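Motility protein B (Helicobacter pylori, PDB 3S0Y) forms, with MotA, the stator of the flagellar motor, and probably fastens the torque-generating machinery to the cell wall through this periplasmic part. Local coordinates at residues A[76-81]-A[126-131]; A[29-34]-A[44-49]. All coordinates share one frame; numbering follows the deposited sequence.

Contact 1: A[76-81]-A[126-131]; sequences LYIERI and KVLIQY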
loop_
_atom_site.group_PDB
_atom_site.type_symbol
_atom_site.label_atom_id
_atom_site.label_comp_id
_atom_site.label_asym_id
_atom_site.label_seq_id
_atom_site.Cartn_x
_atom_site.Cartn_y
_atom_site.Cartn_z
ATOM N N LEU A 76 23.867 -2.436 0.864
ATOM C CA LEU A 76 24.090 -2.856 -0.514
ATOM C C LEU A 76 22.879 -3.542 -1.164
ATOM O O LEU A 76 22.761 -3.523 -2.385
ATOM C CB LEU A 76 25.349 -3.726 -0.621
ATOM C CG LEU A 76 26.164 -3.643 -1.921
ATOM C CD1 LEU A 76 25.645 -2.581 -2.923
ATOM C CD2 LEU A 76 27.660 -3.409 -1.620
ATOM N N TYR A 77 21.961 -4.116 -0.381
ATOM C CA TYR A 77 20.726 -4.644 -0.973
ATOM C C TYR A 77 19.843 -3.507 -1.426
ATOM O O TYR A 77 19.254 -3.564 -2.496
ATOM C CB TYR A 77 19.941 -5.571 -0.025
ATOM C CG TYR A 77 20.692 -6.819 0.383
ATOM C CD1 TYR A 77 21.691 -7.373 -0.434
ATOM C CD2 TYR A 77 20.397 -7.467 1.578
ATOM C CE1 TYR A 77 22.381 -8.529 -0.059
ATOM C CE2 TYR A 77 21.082 -8.628 1.960
ATOM C CZ TYR A 77 22.069 -9.147 1.140
ATOM O OH TYR A 77 22.748 -10.283 1.527
ATOM N N ILE A 78 19.754 -2.454 -0.632
ATOM C CA ILE A 78 18.946 -1.335 -1.044
ATOM C C ILE A 78 19.578 -0.662 -2.258
ATOM O O ILE A 78 18.862 -0.292 -3.166
ATOM C CB ILE A 78 18.645 -0.352 0.107
ATOM C CG1 ILE A 78 17.947 -1.098 1.264
ATOM C CG2 ILE A 78 17.740 0.763 -0.412
ATOM C CD1 ILE A 78 18.245 -0.565 2.654
ATOM N N GLU A 79 20.902 -0.543 -2.302
ATOM C CA GLU A 79 21.567 0.043 -3.482
ATOM C C GLU A 79 21.184 -0.690 -4.780
ATOM O O GLU A 79 20.886 -0.064 -5.801
ATOM C CB GLU A 79 23.092 0.065 -3.314
ATOM C CG GLU A 79 23.809 0.517 -4.590
ATOM C CD GLU A 79 25.242 0.936 -4.397
ATOM O OE1 GLU A 79 25.940 0.348 -3.543
ATOM O OE2 GLU A 79 25.693 1.836 -5.154
ATOM N N ARG A 80 21.165 -2.016 -4.722
ATOM C CA ARG A 80 20.778 -2.832 -5.898
ATOM C C ARG A 80 19.353 -2.588 -6.360
ATOM O O ARG A 80 19.075 -2.500 -7.562
ATOM C CB ARG A 80 20.940 -4.304 -5.577
ATOM C CG ARG A 80 22.366 -4.705 -5.337
ATOM C CD ARG A 80 23.265 -4.456 -6.565
ATOM N NE ARG A 80 22.618 -4.824 -7.840
ATOM C CZ ARG A 80 23.108 -5.694 -8.735
ATOM N NH1 ARG A 80 22.429 -5.936 -9.856
ATOM N NH2 ARG A 80 24.270 -6.320 -8.540
ATOM N N ILE A 81 18.435 -2.467 -5.411
ATOM C CA ILE A 81 17.079 -2.127 -5.764
ATOM C C ILE A 81 17.056 -0.734 -6.387
ATOM O O ILE A 81 16.396 -0.524 -7.381
ATOM C CB ILE A 81 16.132 -2.192 -4.557
ATOM C CG1 ILE A 81 16.077 -3.613 -3.972
ATOM C CG2 ILE A 81 14.711 -1.727 -4.952
ATOM C CD1 ILE A 81 15.378 -3.660 -2.572
ATOM N N LYS A 126 13.991 6.548 2.246
ATOM C CA LYS A 126 15.056 7.538 2.350
ATOM C C LYS A 126 16.379 6.952 1.867
ATOM O O LYS A 126 17.153 7.655 1.212
ATOM C CB LYS A 126 15.146 8.122 3.745
ATOM C CG LYS A 126 13.892 8.950 4.112
ATOM C CD LYS A 126 13.923 10.363 3.507
ATOM C CE LYS A 126 14.829 11.282 4.337
ATOM N NZ LYS A 126 14.896 12.668 3.787
ATOM N N VAL A 127 16.649 5.674 2.183
ATOM C CA VAL A 127 17.875 5.048 1.665
ATOM C C VAL A 127 17.850 4.882 0.136
ATOM O O VAL A 127 18.886 5.019 -0.526
ATOM C CB VAL A 127 18.188 3.709 2.357
ATOM C CG1 VAL A 127 19.419 3.075 1.729
ATOM C CG2 VAL A 127 18.347 3.940 3.856
ATOM N N LEU A 128 16.691 4.564 -0.431
ATOM C CA LEU A 128 16.564 4.544 -1.891
ATOM C C LEU A 128 16.913 5.917 -2.488
ATOM O O LEU A 128 17.542 6.037 -3.566
ATOM C CB LEU A 128 15.139 4.139 -2.292
ATOM C CG LEU A 128 14.784 2.653 -2.140
ATOM C CD1 LEU A 128 13.249 2.415 -2.353
ATOM C CD2 LEU A 128 15.603 1.775 -3.135
ATOM N N ILE A 129 16.482 6.965 -1.795
ATOM C CA ILE A 129 16.780 8.327 -2.228
ATOM C C ILE A 129 18.284 8.596 -2.119
ATOM O O ILE A 129 18.892 9.165 -3.022
ATOM C CB ILE A 129 15.945 9.360 -1.460
ATOM C CG1 ILE A 129 14.489 9.204 -1.877
ATOM C CG2 ILE A 129 16.458 10.800 -1.769
ATOM C CD1 ILE A 129 13.499 9.923 -1.012
ATOM N N GLN A 130 18.894 8.143 -1.037
ATOM C CA GLN A 130 20.340 8.274 -0.895
ATOM C C GLN A 130 21.061 7.666 -2.101
ATOM O O GLN A 130 22.057 8.199 -2.588
ATOM C CB GLN A 130 20.817 7.579 0.375
ATOM C CG GLN A 130 20.640 8.357 1.664
ATOM C CD GLN A 130 21.169 7.574 2.822
ATOM O OE1 GLN A 130 22.219 7.914 3.413
ATOM N NE2 GLN A 130 20.499 6.498 3.133
ATOM N N TYR A 131 20.568 6.530 -2.564
ATOM C CA TYR A 131 21.142 5.862 -3.722
ATOM C C TYR A 131 20.628 6.329 -5.085
ATOM O O TYR A 131 20.930 5.688 -6.093
ATOM C CB TYR A 131 21.015 4.345 -3.601
ATOM C CG TYR A 131 21.952 3.749 -2.590
ATOM C CD1 TYR A 131 23.337 3.738 -2.807
ATOM C CD2 TYR A 131 21.469 3.152 -1.458
ATOM C CE1 TYR A 131 24.208 3.175 -1.879
ATOM C CE2 TYR A 131 22.349 2.590 -0.508
ATOM C CZ TYR A 131 23.695 2.587 -0.747
ATOM O OH TYR A 131 24.516 2.025 0.194
#
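Tyr131 lays one face of its phenol ring against Glu79, whose CB stands almost over the middle of it: CB lies 3.5 Å from the centroid of the Tyr131 ring, only 8° off the normal, a CH-pi contact in the strict sense. The rest of the Glu79 chain follows the ring outward. With CG anti to the backbone N and the chain extended beyond it, the side chain runs over the CD1–CE1 side, where Glu79 CD reaches 3.5 Å from Tyr131 CE1. There the carboxylate is inclined by 26° to the ring plane. Ile78 adds its carbonyl carbon obliquely near Tyr131 CD2, and from the same helix Met75 and Ala82 also touch the tyrosine.

Beside the ring, toward the middle of the two helices, the contact is purely aliphatic. The CG2 methyl of Ile78 fits between two residues of the facing helix, 3.6 Å from Val127 CG1 and 3.6 Å from Leu128 CD2. Val127 presents CG1 because that branch is anti to its backbone N, which sends it toward the other helix. Leu128 CD2 also meets Ile81 CG2, at 4.0 Å. Beyond this group Leu128 rests on Leu138 and Ile81 on Leu54 and Leu56, residues of the central sheet, while Ile78 leans on Leu61.

The two helical segments cross at -69° with their axes 8.9 Å apart, and Tyr131 is the first residue to leave the helical conformation at the end of helix 113-130. Its O takes a weak hydrogen bond from Gln86 NE2, further along helix 75-86. No hydrogen bond joins segments 76-81 and 126-131 themselves. Within the alpha/beta core of the OmpA-like domain they therefore meet through dispersion and CH-pi contacts, the CB–CG stem of Glu79 covering the middle of the tyrosine and its carboxylate lying over the CD1–CE1 side.

Contact 2: A[29-34]-A[44-49]; sequences NTETKA and VLEQID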
loop_
_atom_site.group_PDB
_atom_site.type_symbol
_atom_site.label_atom_id
_atom_site.label_comp_id
_atom_site.label_asym_id
_atom_site.label_seq_id
_atom_site.Cartn_x
_atom_site.Cartn_y
_atom_site.Cartn_z
ATOM N N ASN A 29 1.095 -19.808 -10.550
ATOM C CA ASN A 29 1.977 -19.295 -9.503
ATOM C C ASN A 29 2.600 -17.956 -9.898
ATOM O O ASN A 29 3.498 -17.891 -10.735
ATOM C CB ASN A 29 3.077 -20.294 -9.182
ATOM C CG ASN A 29 4.110 -19.716 -8.249
ATOM O OD1 ASN A 29 3.769 -19.017 -7.288
ATOM N ND2 ASN A 29 5.385 -19.984 -8.530
ATOM N N THR A 30 2.140 -16.898 -9.245
ATOM C CA THR A 30 2.518 -15.548 -9.613
ATOM C C THR A 30 3.637 -14.994 -8.731
ATOM O O THR A 30 3.860 -13.776 -8.705
ATOM C CB THR A 30 1.312 -14.655 -9.515
ATOM O OG1 THR A 30 0.786 -14.751 -8.188
ATOM C CG2 THR A 30 0.253 -15.106 -10.511
ATOM N N GLU A 31 4.326 -15.888 -8.016
ATOM C CA GLU A 31 5.483 -15.537 -7.197
ATOM C C GLU A 31 6.695 -16.309 -7.653
ATOM O O GLU A 31 6.598 -17.467 -8.088
ATOM C CB GLU A 31 5.252 -15.864 -5.724
ATOM C CG GLU A 31 4.212 -15.023 -5.038
ATOM C CD GLU A 31 4.389 -15.005 -3.518
ATOM O OE1 GLU A 31 4.745 -16.052 -2.933
ATOM O OE2 GLU A 31 4.184 -13.942 -2.906
ATOM N N THR A 32 7.840 -15.659 -7.550
ATOM C CA THR A 32 9.106 -16.297 -7.794
ATOM C C THR A 32 10.082 -15.856 -6.729
ATOM O O THR A 32 9.997 -14.736 -6.216
ATOM C CB THR A 32 9.652 -15.957 -9.187
ATOM O OG1 THR A 32 9.561 -14.548 -9.421
ATOM C CG2 THR A 32 8.859 -16.702 -10.247
ATOM N N LYS A 33 10.990 -16.759 -6.379
ATOM C CA LYS A 33 12.026 -16.459 -5.411
ATOM C C LYS A 33 12.962 -15.447 -6.064
ATOM O O LYS A 33 13.303 -15.570 -7.235
ATOM C CB LYS A 33 12.754 -17.744 -4.984
ATOM C CG LYS A 33 11.836 -18.754 -4.284
ATOM C CD LYS A 33 12.540 -20.085 -4.003
ATOM C CE LYS A 33 11.561 -21.132 -3.484
ATOM N NZ LYS A 33 12.164 -22.504 -3.445
ATOM N N ALA A 34 13.331 -14.408 -5.320
ATOM C CA ALA A 34 14.155 -13.336 -5.863
ATOM C C ALA A 34 15.522 -13.398 -5.198
ATOM O O ALA A 34 15.642 -13.862 -4.072
ATOM C CB ALA A 34 13.502 -11.987 -5.632
ATOM N N VAL A 44 10.893 -12.452 -2.439
ATOM C CA VAL A 44 10.081 -12.895 -3.565
ATOM C C VAL A 44 9.599 -11.714 -4.407
ATOM O O VAL A 44 9.452 -10.596 -3.913
ATOM C CB VAL A 44 8.864 -13.762 -3.146
ATOM C CG1 VAL A 44 9.323 -15.074 -2.524
ATOM C CG2 VAL A 44 7.957 -13.020 -2.185
ATOM N N LEU A 45 9.401 -11.983 -5.693
ATOM C CA LEU A 45 8.825 -11.036 -6.627
ATOM C C LEU A 45 7.445 -11.564 -7.002
ATOM O O LEU A 45 7.334 -12.691 -7.469
ATOM C CB LEU A 45 9.687 -10.900 -7.873
ATOM C CG LEU A 45 9.144 -10.001 -8.989
ATOM C CD1 LEU A 45 9.123 -8.576 -8.526
ATOM C CD2 LEU A 45 9.956 -10.189 -10.307
ATOM N N GLU A 46 6.414 -10.780 -6.748
ATOM C CA GLU A 46 5.046 -11.178 -7.061
ATOM C C GLU A 46 4.471 -10.283 -8.141
ATOM O O GLU A 46 4.634 -9.051 -8.085
ATOM C CB GLU A 46 4.153 -11.089 -5.823
ATOM C CG GLU A 46 2.697 -11.562 -6.080
ATOM C CD GLU A 46 1.757 -11.449 -4.875
ATOM O OE1 GLU A 46 2.112 -10.781 -3.886
ATOM O OE2 GLU A 46 0.635 -12.027 -4.939
ATOM N N GLN A 47 3.746 -10.884 -9.088
ATOM C CA GLN A 47 3.016 -10.094 -10.092
ATOM C C GLN A 47 1.547 -10.107 -9.749
ATOM O O GLN A 47 0.974 -11.172 -9.517
ATOM C CB GLN A 47 3.169 -10.650 -11.515
ATOM C CG GLN A 47 2.583 -9.694 -12.607
ATOM C CD GLN A 47 2.888 -10.100 -14.037
ATOM O OE1 GLN A 47 3.009 -11.272 -14.350
ATOM N NE2 GLN A 47 2.974 -9.103 -14.927
ATOM N N ILE A 48 0.945 -8.918 -9.720
ATOM C CA ILE A 48 -0.506 -8.791 -9.682
ATOM C C ILE A 48 -0.912 -8.010 -10.923
ATOM O O ILE A 48 -0.058 -7.576 -11.698
ATOM C CB ILE A 48 -1.036 -8.185 -8.354
ATOM C CG1 ILE A 48 -0.552 -6.740 -8.139
ATOM C CG2 ILE A 48 -0.645 -9.081 -7.166
ATOM C CD1 ILE A 48 -1.119 -6.100 -6.869
ATOM N N ASP A 49 -2.202 -7.899 -11.181
ATOM C CA ASP A 49 -2.611 -7.389 -12.468
ATOM C C ASP A 49 -2.395 -5.887 -12.594
ATOM O O ASP A 49 -2.335 -5.384 -13.714
ATOM C CB ASP A 49 -4.046 -7.794 -12.784
ATOM C CG ASP A 49 -4.205 -9.333 -12.925
ATOM O OD1 ASP A 49 -3.197 -10.088 -12.893
ATOM O OD2 ASP A 49 -5.346 -9.776 -13.067
HETATM O O HOH W 1 6.737 -12.997 -10.366
#
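Thr30, Thr32, Leu45 and Gln47 supply the backbone hydrogen bonds of this antiparallel pair. Thr32 and Leu45 form the hydrogen-bonded pair, giving Leu45 N to Thr32 O at 2.9 Å and Thr32 N to Leu45 O at 3.0 Å. Two residues along, Gln47 N donates to Thr30 O (2.9 Å). Between these bonds, CA-H...O contacts fill in at the non-hydrogen-bonded positions, the shortest from Val44 CA to Thr32 O at 3.2 Å.

Water 1 donates to Leu45 O, 3.0 Å away, so this carbonyl accepts two hydrogen bonds, from the water and from Thr32 N. The Thr32 and Leu45 side chains lie side by side, pointing the same way, on the face where the water sits.

Charge gathers on the other face, where Glu31 and Glu46 sit opposite each other. Their carboxylates are turned 82° apart, with Glu31 OE2 and Glu46 OE1 separated by 3.9 Å. Lys55 probably eases the repulsion through a salt bridge to Glu46 OE1 and a long, weak ion pair to Glu31 OE2. The aliphatic parts pack too: Glu46 CG, anti to its backbone N (chi1 -177°), comes 3.9 Å from Glu31 CG.

An Asx turn leads into the first strand, Glu31 N donating to Asn29 OD1 from above the carbonyl plane.

Strand 31-36 is the outermost within this chain, and strand 43-48 joins it to strand 51-56, with Glu46 bonded through its backbone to Ile53. At the end where Asn29 and Asp49 lie, Asp49 takes hydrogen bonds from Ser176 and Leu175 of the second subunit and Asn29 bonds Ser180 of that subunit, which sets this end of the strand pair beside helix 174-186 of the second subunit.

Contact 2 comes first along the chain and is complete before contact 1 begins; their centres lie 21 Å apart and their nearest atoms about 9 Å, without touching. The central sheet connects them. Contact 2 pairs strands 31-36 and 43-48 at one border; contact 1 packs helix 75-86 against the end of helix 113-130, with Leu128 on strand 138-142, at the other border. Strand 51-56 is the neighbour they have in common: it pairs with strand 43-48 and carries residues under Ile81. Contact 1 is largely buried in the helical layer of the OmpA-like domain, contact 2 lies at the surface; both segment pairs have neighbours in the second subunit, contact 2 far more.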